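Local coordinates for protein antibiotic biosynthesis monooxygenase (Shewanella loihica, PDB 2RIL) that probably acts as a monooxygenase of the antibiotic biosynthesis family, a small two-chain protein of the dimeric alpha/beta-barrel type, at residues V6-P11 and L56-I61. Sequence-based numbering, arbitrary orientation.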
ATOM      1  N   VAL A   6      10.384  -7.808  -5.233  0.50  8.54           N
ATOM      2  CA  VAL A   6       9.011  -7.371  -5.489  0.50  8.44           C
ATOM      3  C   VAL A   6       8.348  -6.993  -4.180  0.50  7.51           C
ATOM      4  O   VAL A   6       8.788  -7.395  -3.092  0.50  6.87           O
ATOM      5  CB  VAL A   6       8.118  -8.445  -6.199  0.50  9.39           C
ATOM      6  CG1 VAL A   6       8.655  -8.760  -7.595  0.50  9.90           C
ATOM      7  CG2 VAL A   6       7.992  -9.731  -5.380  0.50  9.93           C
ATOM      8  N   THR A   7       7.269  -6.232  -4.292  1.00  6.75           N
ATOM      9  CA  THR A   7       6.496  -5.811  -3.146  1.00  6.93           C
ATOM     10  C   THR A   7       5.111  -6.385  -3.249  1.00  6.89           C
ATOM     11  O   THR A   7       4.437  -6.182  -4.256  1.00  8.12           O
ATOM     12  CB  THR A   7       6.401  -4.293  -3.084  1.00  7.32           C
ATOM     13  OG1 THR A   7       7.732  -3.759  -3.012  1.00  9.87           O
ATOM     14  CG2 THR A   7       5.589  -3.835  -1.865  1.00  8.19           C
ATOM     15  N   LEU A   8       4.658  -7.092  -2.211  1.00  6.47           N
ATOM     16  CA  LEU A   8       3.257  -7.479  -2.108  1.00  7.22           C
ATOM     17  C   LEU A   8       2.550  -6.315  -1.429  1.00  6.81           C
ATOM     18  O   LEU A   8       2.973  -5.904  -0.363  1.00  8.39           O
ATOM     19  CB  LEU A   8       3.138  -8.740  -1.241  1.00  8.69           C
ATOM     20  CG  LEU A   8       1.740  -9.113  -0.732  1.00 10.64           C
ATOM     21  CD1 LEU A   8       0.868  -9.607  -1.862  1.00 13.26           C
ATOM     22  CD2 LEU A   8       1.746 -10.070   0.429  1.00 13.53           C
ATOM     23  N   ILE A   9       1.449  -5.823  -2.020  1.00  6.76           N
ATOM     24  CA  ILE A   9       0.567  -4.914  -1.305  1.00  5.86           C
ATOM     25  C   ILE A   9      -0.780  -5.615  -1.224  1.00  6.86           C
ATOM     26  O   ILE A   9      -1.319  -6.068  -2.248  1.00  8.12           O
ATOM     27  CB  ILE A   9       0.458  -3.532  -1.952  1.00  5.77           C
ATOM     28  CG1 ILE A   9       1.841  -2.892  -2.111  1.00  6.11           C
ATOM     29  CG2 ILE A   9      -0.440  -2.672  -1.096  1.00  6.94           C
ATOM     30  CD1 ILE A   9       1.858  -1.547  -2.873  1.00  7.43           C
ATOM     31  N   ASN A  10      -1.269  -5.759   0.003  1.00  7.03           N
ATOM     32  CA  ASN A  10      -2.512  -6.460   0.270  1.00  6.62           C
ATOM     33  C   ASN A  10      -3.425  -5.622   1.144  1.00  6.43           C
ATOM     34  O   ASN A  10      -3.245  -5.553   2.358  1.00  6.57           O
ATOM     35  CB  ASN A  10      -2.227  -7.806   0.947  1.00  6.69           C
ATOM     36  CG  ASN A  10      -3.378  -8.750   0.879  1.00  7.17           C
ATOM     37  OD1 ASN A  10      -4.435  -8.364   0.377  1.00  9.28           O
ATOM     38  ND2 ASN A  10      -3.212  -9.984   1.404  1.00  8.47           N
ATOM     39  N   PRO A  11      -4.368  -4.903   0.514  1.00  6.58           N
ATOM     40  CA  PRO A  11      -5.337  -4.113   1.267  1.00  7.36           C
ATOM     41  C   PRO A  11      -6.473  -4.990   1.746  1.00  8.56           C
ATOM     42  O   PRO A  11      -7.007  -5.775   0.956  1.00  9.79           O
ATOM     43  CB  PRO A  11      -5.847  -3.100   0.233  1.00  7.05           C
ATOM     44  CG  PRO A  11      -5.754  -3.804  -1.049  1.00  8.96           C
ATOM     45  CD  PRO A  11      -4.597  -4.796  -0.930  1.00  8.69           C
ATOM     46  N   LEU A  56      -6.628  -2.183   7.289  1.00  7.76           N
ATOM     47  CA  LEU A  56      -5.302  -2.807   7.261  1.00  7.52           C
ATOM     48  C   LEU A  56      -4.817  -2.902   5.843  1.00  7.68           C
ATOM     49  O   LEU A  56      -5.573  -3.267   4.963  1.00  7.43           O
ATOM     50  CB  LEU A  56      -5.285  -4.216   7.847  1.00  8.66           C
ATOM     51  CG  LEU A  56      -5.633  -4.316   9.330  1.00  8.10           C
ATOM     52  CD1 LEU A  56      -5.872  -5.810   9.698  1.00  9.81           C
ATOM     53  CD2 LEU A  56      -4.562  -3.676  10.214  1.00  8.19           C
ATOM     54  N   ILE A  57      -3.543  -2.558   5.625  1.00  6.58           N
ATOM     55  CA  ILE A  57      -2.868  -2.807   4.356  1.00  6.26           C
ATOM     56  C   ILE A  57      -1.492  -3.328   4.641  1.00  6.62           C
ATOM     57  O   ILE A  57      -0.709  -2.655   5.329  1.00  7.24           O
ATOM     58  CB  ILE A  57      -2.721  -1.544   3.444  1.00  6.40           C
ATOM     59  CG1 ILE A  57      -4.089  -0.911   3.155  1.00  5.69           C
ATOM     60  CG2 ILE A  57      -1.987  -1.915   2.161  1.00  6.50           C
ATOM     61  CD1 ILE A  57      -4.068   0.271   2.189  1.00  7.66           C
ATOM     62  N   ASN A  58      -1.199  -4.554   4.210  1.00  5.98           N
ATOM     63  CA  ASN A  58       0.144  -5.088   4.384  1.00  5.47           C
ATOM     64  C   ASN A  58       1.004  -4.758   3.183  1.00  5.55           C
ATOM     65  O   ASN A  58       0.554  -4.820   2.026  1.00  6.88           O
ATOM     66  CB  ASN A  58       0.132  -6.594   4.594  1.00  6.09           C
ATOM     67  CG  ASN A  58       1.494  -7.118   4.997  1.00  6.32           C
ATOM     68  OD1 ASN A  58       2.186  -6.467   5.808  1.00  7.89           O
ATOM     69  ND2 ASN A  58       1.894  -8.272   4.464  1.00  8.32           N
ATOM     70  N   VAL A  59       2.275  -4.430   3.443  1.00  5.85           N
ATOM     71  CA  VAL A  59       3.265  -4.165   2.415  1.00  6.49           C
ATOM     72  C   VAL A  59       4.486  -5.015   2.742  1.00  6.87           C
ATOM     73  O   VAL A  59       5.161  -4.738   3.714  1.00  8.10           O
ATOM     74  CB  VAL A  59       3.626  -2.685   2.335  1.00  6.72           C
ATOM     75  CG1 VAL A  59       4.593  -2.451   1.118  1.00  7.83           C
ATOM     76  CG2 VAL A  59       2.398  -1.762   2.158  1.00  8.39           C
ATOM     77  N   ALA A  60       4.731  -6.055   1.942  1.00  7.93           N
ATOM     78  CA  ALA A  60       5.819  -7.019   2.203  1.00  7.75           C
ATOM     79  C   ALA A  60       6.794  -7.035   1.049  1.00  7.27           C
ATOM     80  O   ALA A  60       6.399  -6.819  -0.094  1.00  8.55           O
ATOM     81  CB  ALA A  60       5.256  -8.411   2.364  1.00  8.28           C
ATOM     82  N   ILE A  61       8.050  -7.317   1.346  0.50  7.46           N
ATOM     83  CA  ILE A  61       9.091  -7.372   0.348  0.50  7.24           C
ATOM     84  C   ILE A  61       9.582  -8.815   0.236  0.50  7.34           C
ATOM     85  O   ILE A  61       9.848  -9.489   1.254  0.50  7.45           O
ATOM     86  CB  ILE A  61      10.282  -6.482   0.685  0.50  7.96           C
ATOM     87  CG1 ILE A  61       9.804  -5.130   1.207  0.50  8.47           C
ATOM     88  CG2 ILE A  61      11.186  -6.339  -0.568  0.50  8.82           C
ATOM     89  CD1 ILE A  61       9.279  -4.278   0.144  0.50 10.30           C
TER
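The flat groups that meet between L8 and A60, and between N10 and N58, are backbone amides, joined in two antiparallel hydrogen-bonded pairs. N10 N reaches N58 O at 2.9 Å, whereas N58 N meets N10 O from above the plane of the N10 carbonyl, 37° out of it. On one face of the sheet L8 CB meets A60 CB at 4.2 Å; the same face also carries N58 and N10, whose OD1 is held by N90 N. The opposite face carries T7, I9, P11, I57, V59 and I61. There T7 turns CG2 anti to its own nitrogen and presses it on V59 CG1 at 3.4 Å, tighter than normal carbon contact, while I9 CG2 meets I57 CG2 at 3.7 Å. Diagonal touches of this kind tie successive non-hydrogen-bonded pairs together. CA-H...O contacts run alongside the N-H bonds, T7 CA lying 3.2 Å from A60 O. Strands 6-12 and 56-62 are the two central strands of the antiparallel sheet, 6-12 bordering 92-98 and 56-62 bordering 39-47; helix 19-33 packs W26 on N58, and the second subunit covers the other face, its I57 on I9, as in dimeric alpha/beta barrels.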